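Local atomic coordinates of putative esterase (Sulfolobus solfataricus P2, PDB entry 2RAU), a protein that probably acts as a lipase or esterase of the alpha/beta-hydrolase clan and carries bound calcium. Residues L16-L21 / P79-S84; G63-T68 / A270-Y275. One frame throughout, in Å; residues are numbered along the deposited sequence.

Contact 1 of 2, residues L16-L21 / P79-S84; sequences LGNDQL and PDYRKS
Asn18 reaches Pro79 and Tyr81 because its CG stands beside the backbone N, opposite the carbonyl carbon (chi1 -64°), and a second torsion of -89° turns the amide with its nitrogen to Pro79 and its oxygen to Tyr81. ND2 donates to Pro79 O at 2.9 Å; the acceptor lies in the amide plane, although the nitrogen itself stands above the plane of the Pro79 carbonyl. The same ND2 donates to Leu16 O at 3.0 Å, within its own loop. Asparagine suits the place: one NH2 group satisfies two backbone carbonyls and pins the amide's rotation.

At the other end OD1 lies 3.5 Å from Tyr81 CB, close to the ring plane at its edge, with amide and ring planes nearly perpendicular. A water probably bridges Asn18 OD1 and Tyr81 N, though its distance to OD1 is unusually short. The hydrophobic part belongs to Leu16, whose CD2 rests 3.6 Å from Pro79 CD, the two side chains crossing at about a right angle; the compact proline ring offers an apolar edge without a backbone N-H to satisfy. The positive phi of Gly17 (74°) is readily adopted without a CB.

Within 79-84, Asp80 OD1 accepts from Arg82 N in an Asx turn, while Arg82 holds the carboxylate side-on through NE and NH2, which probably helps hold the start of the 3-10 segment 81-83. Leu87 of helix 85-91 touches Asn18, Pro79 and Tyr81, and Arg91 makes a cation-pi contact with the Tyr81 ring. Asn18 also opens the type I turn ending at Leu21; thus a beta-hairpin connection (16-21), between strands 13-15 and 21-29, is fastened by an asparagine side chain to the loop leading into helix 85-91.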
ATOM      1  N   LEU A  16       3.452  18.645   4.024  1.00 33.90           N
ATOM      2  CA  LEU A  16       4.457  19.352   3.231  1.00 35.06           C
ATOM      3  C   LEU A  16       4.027  19.439   1.784  1.00 33.29           C
ATOM      4  O   LEU A  16       3.561  18.454   1.203  1.00 31.44           O
ATOM      5  CB  LEU A  16       5.830  18.712   3.348  1.00 40.45           C
ATOM      6  CG  LEU A  16       6.217  17.429   2.599  1.00 49.01           C
ATOM      7  CD1 LEU A  16       7.763  17.232   2.603  1.00 40.50           C
ATOM      8  CD2 LEU A  16       5.458  16.174   3.126  1.00 47.64           C
ATOM      9  N   GLY A  17       4.136  20.653   1.234  1.00 32.54           N
ATOM     10  CA  GLY A  17       3.771  20.940  -0.149  1.00 31.75           C
ATOM     11  C   GLY A  17       2.291  20.994  -0.430  1.00 32.02           C
ATOM     12  O   GLY A  17       1.889  21.213  -1.566  1.00 33.46           O
ATOM     13  N   ASN A  18       1.475  20.785   0.605  1.00 31.81           N
ATOM     14  CA  ASN A  18       0.029  20.696   0.455  1.00 30.33           C
ATOM     15  C   ASN A  18      -0.579  21.310   1.678  1.00 30.67           C
ATOM     16  O   ASN A  18      -1.228  20.635   2.470  1.00 31.26           O
ATOM     17  CB  ASN A  18      -0.386  19.234   0.328  1.00 33.64           C
ATOM     18  CG  ASN A  18       0.159  18.577  -0.917  1.00 30.05           C
ATOM     19  OD1 ASN A  18      -0.490  18.636  -1.946  1.00 36.93           O
ATOM     20  ND2 ASN A  18       1.386  17.994  -0.848  1.00 30.00           N
ATOM     21  N   ASP A  19      -0.438  22.622   1.828  1.00 33.42           N
ATOM     22  CA  ASP A  19      -0.835  23.231   3.100  1.00 38.03           C
ATOM     23  C   ASP A  19      -2.353  23.467   3.304  1.00 36.13           C
ATOM     24  O   ASP A  19      -2.773  23.946   4.359  1.00 36.20           O
ATOM     25  CB  ASP A  19      -0.047  24.513   3.362  1.00 43.67           C
ATOM     26  CG  ASP A  19      -0.300  25.562   2.346  1.00 49.39           C
ATOM     27  OD1 ASP A  19      -1.378  25.558   1.700  1.00 61.18           O
ATOM     28  OD2 ASP A  19       0.618  26.392   2.166  1.00 73.75           O
ATOM     29  N   GLN A  20      -3.165  23.138   2.299  1.00 33.00           N
ATOM     30  CA  GLN A  20      -4.605  23.101   2.483  1.00 33.75           C
ATOM     31  C   GLN A  20      -5.079  21.787   3.101  1.00 29.24           C
ATOM     32  O   GLN A  20      -6.268  21.628   3.468  1.00 30.15           O
ATOM     33  CB  GLN A  20      -5.297  23.363   1.139  1.00 36.15           C
ATOM     34  CG  GLN A  20      -5.194  24.882   0.736  1.00 45.07           C
ATOM     35  CD  GLN A  20      -5.413  25.852   1.978  1.00 62.07           C
ATOM     36  OE1 GLN A  20      -4.438  26.312   2.616  1.00 65.62           O
ATOM     37  NE2 GLN A  20      -6.688  26.104   2.339  1.00 57.16           N
ATOM     38  N   LEU A  21      -4.166  20.836   3.183  1.00 28.85           N
ATOM     39  CA  LEU A  21      -4.461  19.506   3.728  1.00 28.64           C
ATOM     40  C   LEU A  21      -3.828  19.324   5.089  1.00 29.91           C
ATOM     41  O   LEU A  21      -2.694  19.760   5.342  1.00 32.55           O
ATOM     42  CB  LEU A  21      -3.977  18.399   2.798  1.00 27.31           C
ATOM     43  CG  LEU A  21      -4.604  18.353   1.414  1.00 32.93           C
ATOM     44  CD1 LEU A  21      -3.957  17.225   0.621  1.00 28.69           C
ATOM     45  CD2 LEU A  21      -6.129  18.233   1.499  1.00 27.44           C
ATOM     46  N   PRO A  79       5.365  15.544  -1.832  1.00 31.18           N
ATOM     47  CA  PRO A  79       4.206  14.955  -2.502  1.00 31.27           C
ATOM     48  C   PRO A  79       3.371  15.935  -3.300  1.00 30.86           C
ATOM     49  O   PRO A  79       3.192  17.086  -2.902  1.00 30.03           O
ATOM     50  CB  PRO A  79       3.329  14.433  -1.336  1.00 31.40           C
ATOM     51  CG  PRO A  79       4.098  14.632  -0.102  1.00 32.37           C
ATOM     52  CD  PRO A  79       5.268  15.494  -0.362  1.00 33.89           C
ATOM     53  N   ASP A  80       2.866  15.439  -4.420  1.00 33.51           N
ATOM     54  CA  ASP A  80       2.001  16.174  -5.314  1.00 30.69           C
ATOM     55  C   ASP A  80       0.623  15.540  -5.175  1.00 29.95           C
ATOM     56  O   ASP A  80       0.465  14.363  -5.475  1.00 27.87           O
ATOM     57  CB  ASP A  80       2.514  16.015  -6.731  1.00 30.55           C
ATOM     58  CG  ASP A  80       1.763  16.814  -7.736  1.00 34.38           C
ATOM     59  OD1 ASP A  80       0.642  17.308  -7.475  1.00 30.50           O
ATOM     60  OD2 ASP A  80       2.310  16.933  -8.852  1.00 37.89           O
ATOM     61  N   TYR A  81      -0.367  16.314  -4.768  1.00 30.66           N
ATOM     62  CA  TYR A  81      -1.742  15.782  -4.589  1.00 30.65           C
ATOM     63  C   TYR A  81      -2.311  15.169  -5.888  1.00 28.58           C
ATOM     64  O   TYR A  81      -3.121  14.265  -5.851  1.00 27.94           O
ATOM     65  CB  TYR A  81      -2.733  16.849  -4.035  1.00 31.96           C
ATOM     66  CG  TYR A  81      -3.341  17.727  -5.101  1.00 29.49           C
ATOM     67  CD1 TYR A  81      -4.516  17.360  -5.752  1.00 37.28           C
ATOM     68  CD2 TYR A  81      -2.694  18.871  -5.516  1.00 34.60           C
ATOM     69  CE1 TYR A  81      -5.046  18.142  -6.751  1.00 32.40           C
ATOM     70  CE2 TYR A  81      -3.196  19.644  -6.529  1.00 35.57           C
ATOM     71  CZ  TYR A  81      -4.378  19.289  -7.134  1.00 35.65           C
ATOM     72  OH  TYR A  81      -4.856  20.088  -8.136  1.00 38.11           O
ATOM     73  N   ARG A  82      -1.868  15.641  -7.037  1.00 30.28           N
ATOM     74  CA  ARG A  82      -2.327  15.088  -8.291  1.00 32.40           C
ATOM     75  C   ARG A  82      -1.859  13.646  -8.478  1.00 31.35           C
ATOM     76  O   ARG A  82      -2.541  12.856  -9.133  1.00 34.41           O
ATOM     77  CB  ARG A  82      -1.849  15.948  -9.449  1.00 29.75           C
ATOM     78  CG  ARG A  82      -2.559  17.314  -9.476  1.00 33.38           C
ATOM     79  CD  ARG A  82      -1.955  18.278 -10.481  1.00 34.37           C
ATOM     80  NE  ARG A  82      -0.568  18.499 -10.130  1.00 45.13           N
ATOM     81  CZ  ARG A  82       0.314  19.153 -10.890  1.00 60.86           C
ATOM     82  NH1 ARG A  82      -0.063  19.686 -12.047  1.00 68.59           N
ATOM     83  NH2 ARG A  82       1.584  19.288 -10.500  1.00 47.80           N
ATOM     84  N   LYS A  83      -0.742  13.312  -7.849  1.00 29.93           N
ATOM     85  CA  LYS A  83      -0.085  12.019  -8.016  1.00 29.42           C
ATOM     86  C   LYS A  83      -0.302  11.086  -6.830  1.00 31.51           C
ATOM     87  O   LYS A  83       0.325  10.025  -6.766  1.00 32.64           O
ATOM     88  CB  LYS A  83       1.443  12.209  -8.171  1.00 30.88           C
ATOM     89  CG  LYS A  83       1.896  13.051  -9.314  1.00 30.43           C
ATOM     90  CD  LYS A  83       3.429  13.115  -9.315  1.00 28.76           C
ATOM     91  CE  LYS A  83       3.992  14.043 -10.303  1.00 35.05           C
ATOM     92  NZ  LYS A  83       5.473  14.048 -10.168  1.00 36.20           N
ATOM     93  N   SER A  84      -1.200  11.456  -5.902  1.00 30.08           N
ATOM     94  CA  SER A  84      -1.401  10.701  -4.673  1.00 30.15           C
ATOM     95  C   SER A  84      -2.886  10.523  -4.409  1.00 27.22           C
ATOM     96  O   SER A  84      -3.586  11.489  -4.200  1.00 28.05           O
ATOM     97  CB  SER A  84      -0.715  11.420  -3.516  1.00 35.10           C
ATOM     98  OG  SER A  84      -1.150  10.888  -2.296  1.00 34.12           O
TER
HETATM   99  O   HOH W   1       0.489  19.233  -4.186  1.00 28.95           O

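Contact 2 of 2, residues G63-T68 / A270-Y275; sequences GEQLVT and ASFDPY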
ATOM      1  N   GLY A  63       0.957   3.657   5.698  1.00 24.22           N
ATOM      2  CA  GLY A  63       0.117   4.826   5.608  1.00 25.04           C
ATOM      3  C   GLY A  63       0.970   6.076   5.501  1.00 24.97           C
ATOM      4  O   GLY A  63       0.618   6.984   4.767  1.00 28.33           O
ATOM      5  N   GLU A  64       2.079   6.119   6.247  1.00 24.32           N
ATOM      6  CA  GLU A  64       3.022   7.209   6.131  1.00 23.42           C
ATOM      7  C   GLU A  64       3.499   7.397   4.671  1.00 23.98           C
ATOM      8  O   GLU A  64       3.473   8.512   4.139  1.00 26.04           O
ATOM      9  CB  GLU A  64       4.240   6.979   7.058  1.00 24.77           C
ATOM     10  CG  GLU A  64       5.165   8.188   7.034  1.00 23.62           C
ATOM     11  CD  GLU A  64       6.443   8.078   7.853  1.00 25.32           C
ATOM     12  OE1 GLU A  64       6.570   7.063   8.548  1.00 28.73           O
ATOM     13  OE2 GLU A  64       7.282   9.031   7.786  1.00 27.30           O
ATOM     14  N   GLN A  65       3.919   6.322   4.026  1.00 24.78           N
ATOM     15  CA  GLN A  65       4.329   6.384   2.644  1.00 25.87           C
ATOM     16  C   GLN A  65       3.235   6.960   1.771  1.00 25.89           C
ATOM     17  O   GLN A  65       3.521   7.777   0.890  1.00 27.44           O
ATOM     18  CB  GLN A  65       4.743   5.024   2.115  1.00 26.83           C
ATOM     19  CG  GLN A  65       5.445   5.107   0.771  1.00 24.77           C
ATOM     20  CD  GLN A  65       5.859   3.779   0.252  1.00 26.68           C
ATOM     21  OE1 GLN A  65       5.122   2.786   0.324  1.00 27.79           O
ATOM     22  NE2 GLN A  65       7.072   3.740  -0.293  1.00 24.69           N
ATOM     23  N   LEU A  66       1.994   6.544   2.037  1.00 25.54           N
ATOM     24  CA  LEU A  66       0.834   6.961   1.245  1.00 24.25           C
ATOM     25  C   LEU A  66       0.437   8.401   1.383  1.00 27.87           C
ATOM     26  O   LEU A  66      -0.266   8.937   0.524  1.00 26.87           O
ATOM     27  CB  LEU A  66      -0.354   6.045   1.511  1.00 28.21           C
ATOM     28  CG  LEU A  66      -0.544   4.849   0.584  1.00 34.05           C
ATOM     29  CD1 LEU A  66       0.714   4.153   0.075  1.00 34.02           C
ATOM     30  CD2 LEU A  66      -1.580   3.902   1.024  1.00 27.90           C
ATOM     31  N   VAL A  67       0.892   9.037   2.459  1.00 25.09           N
ATOM     32  CA  VAL A  67       0.601  10.440   2.704  1.00 28.50           C
ATOM     33  C   VAL A  67       1.811  11.304   2.364  1.00 26.74           C
ATOM     34  O   VAL A  67       1.704  12.242   1.622  1.00 25.14           O
ATOM     35  CB  VAL A  67       0.201  10.713   4.216  1.00 24.80           C
ATOM     36  CG1 VAL A  67      -0.131  12.216   4.491  1.00 25.42           C
ATOM     37  CG2 VAL A  67      -0.911   9.758   4.708  1.00 21.14           C
ATOM     38  N   THR A  68       2.961  10.990   2.942  1.00 25.28           N
ATOM     39  CA  THR A  68       4.105  11.855   2.795  1.00 26.01           C
ATOM     40  C   THR A  68       5.345  11.244   2.103  1.00 25.75           C
ATOM     41  O   THR A  68       6.381  11.914   1.992  1.00 27.24           O
ATOM     42  CB  THR A  68       4.518  12.485   4.166  1.00 29.50           C
ATOM     43  OG1 THR A  68       4.684  11.448   5.114  1.00 26.52           O
ATOM     44  CG2 THR A  68       3.478  13.504   4.695  1.00 29.81           C
ATOM     45  N   ALA A 270      12.604   4.162  -2.091  1.00 25.82           N
ATOM     46  CA  ALA A 270      13.402   4.611  -0.960  1.00 25.46           C
ATOM     47  C   ALA A 270      12.630   4.566   0.376  1.00 24.78           C
ATOM     48  O   ALA A 270      13.245   4.362   1.428  1.00 24.80           O
ATOM     49  CB  ALA A 270      13.938   6.003  -1.210  1.00 22.84           C
ATOM     50  N   SER A 271      11.331   4.837   0.337  1.00 26.92           N
ATOM     51  CA  SER A 271      10.525   5.022   1.524  1.00 23.91           C
ATOM     52  C   SER A 271       9.780   3.783   2.030  1.00 26.06           C
ATOM     53  O   SER A 271       9.013   3.871   2.980  1.00 25.58           O
ATOM     54  CB  SER A 271       9.547   6.190   1.315  1.00 23.64           C
ATOM     55  OG  SER A 271       8.690   6.012   0.208  1.00 24.90           O
ATOM     56  N   PHE A 272       9.989   2.648   1.394  1.00 24.15           N
ATOM     57  CA  PHE A 272       9.429   1.399   1.881  1.00 25.16           C
ATOM     58  C   PHE A 272       9.940   1.042   3.293  1.00 26.07           C
ATOM     59  O   PHE A 272      11.009   1.450   3.685  1.00 25.77           O
ATOM     60  CB  PHE A 272       9.819   0.236   0.968  1.00 23.38           C
ATOM     61  CG  PHE A 272       8.968   0.104  -0.312  1.00 23.63           C
ATOM     62  CD1 PHE A 272       7.614   0.309  -0.298  1.00 27.52           C
ATOM     63  CD2 PHE A 272       9.567  -0.252  -1.491  1.00 27.22           C
ATOM     64  CE1 PHE A 272       6.862   0.164  -1.439  1.00 28.23           C
ATOM     65  CE2 PHE A 272       8.805  -0.419  -2.645  1.00 28.02           C
ATOM     66  CZ  PHE A 272       7.461  -0.186  -2.605  1.00 26.87           C
ATOM     67  N   ASP A 273       9.146   0.234   4.019  1.00 26.12           N
ATOM     68  CA  ASP A 273       9.612  -0.489   5.194  1.00 28.16           C
ATOM     69  C   ASP A 273      10.636  -1.553   4.761  1.00 25.29           C
ATOM     70  O   ASP A 273      10.614  -2.020   3.647  1.00 25.09           O
ATOM     71  CB  ASP A 273       8.452  -1.185   5.913  1.00 25.50           C
ATOM     72  CG  ASP A 273       7.515  -0.216   6.631  1.00 25.48           C
ATOM     73  OD1 ASP A 273       8.022   0.740   7.258  1.00 26.49           O
ATOM     74  OD2 ASP A 273       6.291  -0.521   6.699  1.00 24.05           O
ATOM     75  N   PRO A 274      11.557  -1.928   5.655  1.00 25.69           N
ATOM     76  CA  PRO A 274      12.590  -2.887   5.266  1.00 26.91           C
ATOM     77  C   PRO A 274      12.156  -4.335   5.066  1.00 27.95           C
ATOM     78  O   PRO A 274      12.803  -5.079   4.348  1.00 24.99           O
ATOM     79  CB  PRO A 274      13.574  -2.819   6.451  1.00 25.52           C
ATOM     80  CG  PRO A 274      12.745  -2.282   7.601  1.00 25.85           C
ATOM     81  CD  PRO A 274      11.762  -1.379   7.002  1.00 25.75           C
ATOM     82  N   TYR A 275      11.120  -4.745   5.786  1.00 27.34           N
ATOM     83  CA  TYR A 275      10.745  -6.151   5.894  1.00 26.36           C
ATOM     84  C   TYR A 275       9.257  -6.398   5.899  1.00 25.45           C
ATOM     85  O   TYR A 275       8.466  -5.574   6.365  1.00 25.70           O
ATOM     86  CB  TYR A 275      11.300  -6.742   7.179  1.00 26.32           C
ATOM     87  CG  TYR A 275      12.801  -6.622   7.391  1.00 26.02           C
ATOM     88  CD1 TYR A 275      13.687  -7.264   6.525  1.00 27.13           C
ATOM     89  CD2 TYR A 275      13.325  -5.963   8.497  1.00 28.38           C
ATOM     90  CE1 TYR A 275      15.072  -7.191   6.724  1.00 31.90           C
ATOM     91  CE2 TYR A 275      14.686  -5.926   8.725  1.00 28.16           C
ATOM     92  CZ  TYR A 275      15.546  -6.553   7.830  1.00 32.24           C
ATOM     93  OH  TYR A 275      16.901  -6.547   8.012  1.00 30.79           O
TER
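The amide of Gln65 meets both Ser271 and Phe272. NE2 donates to Ser271 OG at 2.8 Å, nearly straight (161°), and the hydroxyl oxygen lies in the amide plane. The same amide lies obliquely beside the CD1-CE1 part of the Phe272 ring: NE2 comes within 3.5 Å of Phe272 CD1, and OE1 is 3.6 Å from Phe272 CE1. Amide and ring planes stand 69° apart. Farther back along the glutamine, CG passes 3.4 Å from Ser271 OG, so the aliphatic stem packs there as well.

Gln65 spans the gap by being stretched out: CG lies opposite the backbone N (chi1 -168°) and the chain stays extended beyond it, carrying the amide away from helix 63-68. A long, neutral side chain with a donor and an acceptor at its end is well suited to this buried place. Its OE1 bonds to Ser61 OG, which helps fix which way round the amide sits, and Ser271 OG is also bonded to Pro267 O in helix 262-270. Cut back to an alanine, this position would probably leave Ser271 OG and Ser61 OG without their amide partner and a gap beside the Phe272 ring.

Farther out, Glu64 OE1 and Asp273 OD1 each bond to His104, joining the same two segments through a third residue. An unidentified ligand, perhaps from the crystallisation medium, lies about 3 Å from the nearest atom of the Gln65 side chain and may mark a pocket; Phe272 is near, without touching, a possible Ser-His-Asp triad. The chemistry is that of neutral dipoles: a glutamine amide shared between two serine hydroxyls gives a directional link that itself brings no formal charge, unlike the neighbouring Glu64-His104-Asp273 bridge.

Overall arrangement
From the N terminus the chain passes through 16-21, then strands 21-29, 37-45 and 52-56, and helix 63-68 before reaching 79-84, where contact 1 closes a loop with 57 residues between its segments. Contact 2 starts inside that loop, at 63-68, and closes only at 270-275, after 201 intervening residues, so the two loops cross. Contact 1 ties the hairpin connection at one end of the large mixed sheet to the entry of helix 85-91; contact 2 ties helix 63-68 to the exit of helix 262-270. Their centres are about 16 Å apart, yet they touch: Leu16 CD2 packs 3.7 Å from Thr68 CG2, and Pro79 lies against 67-68.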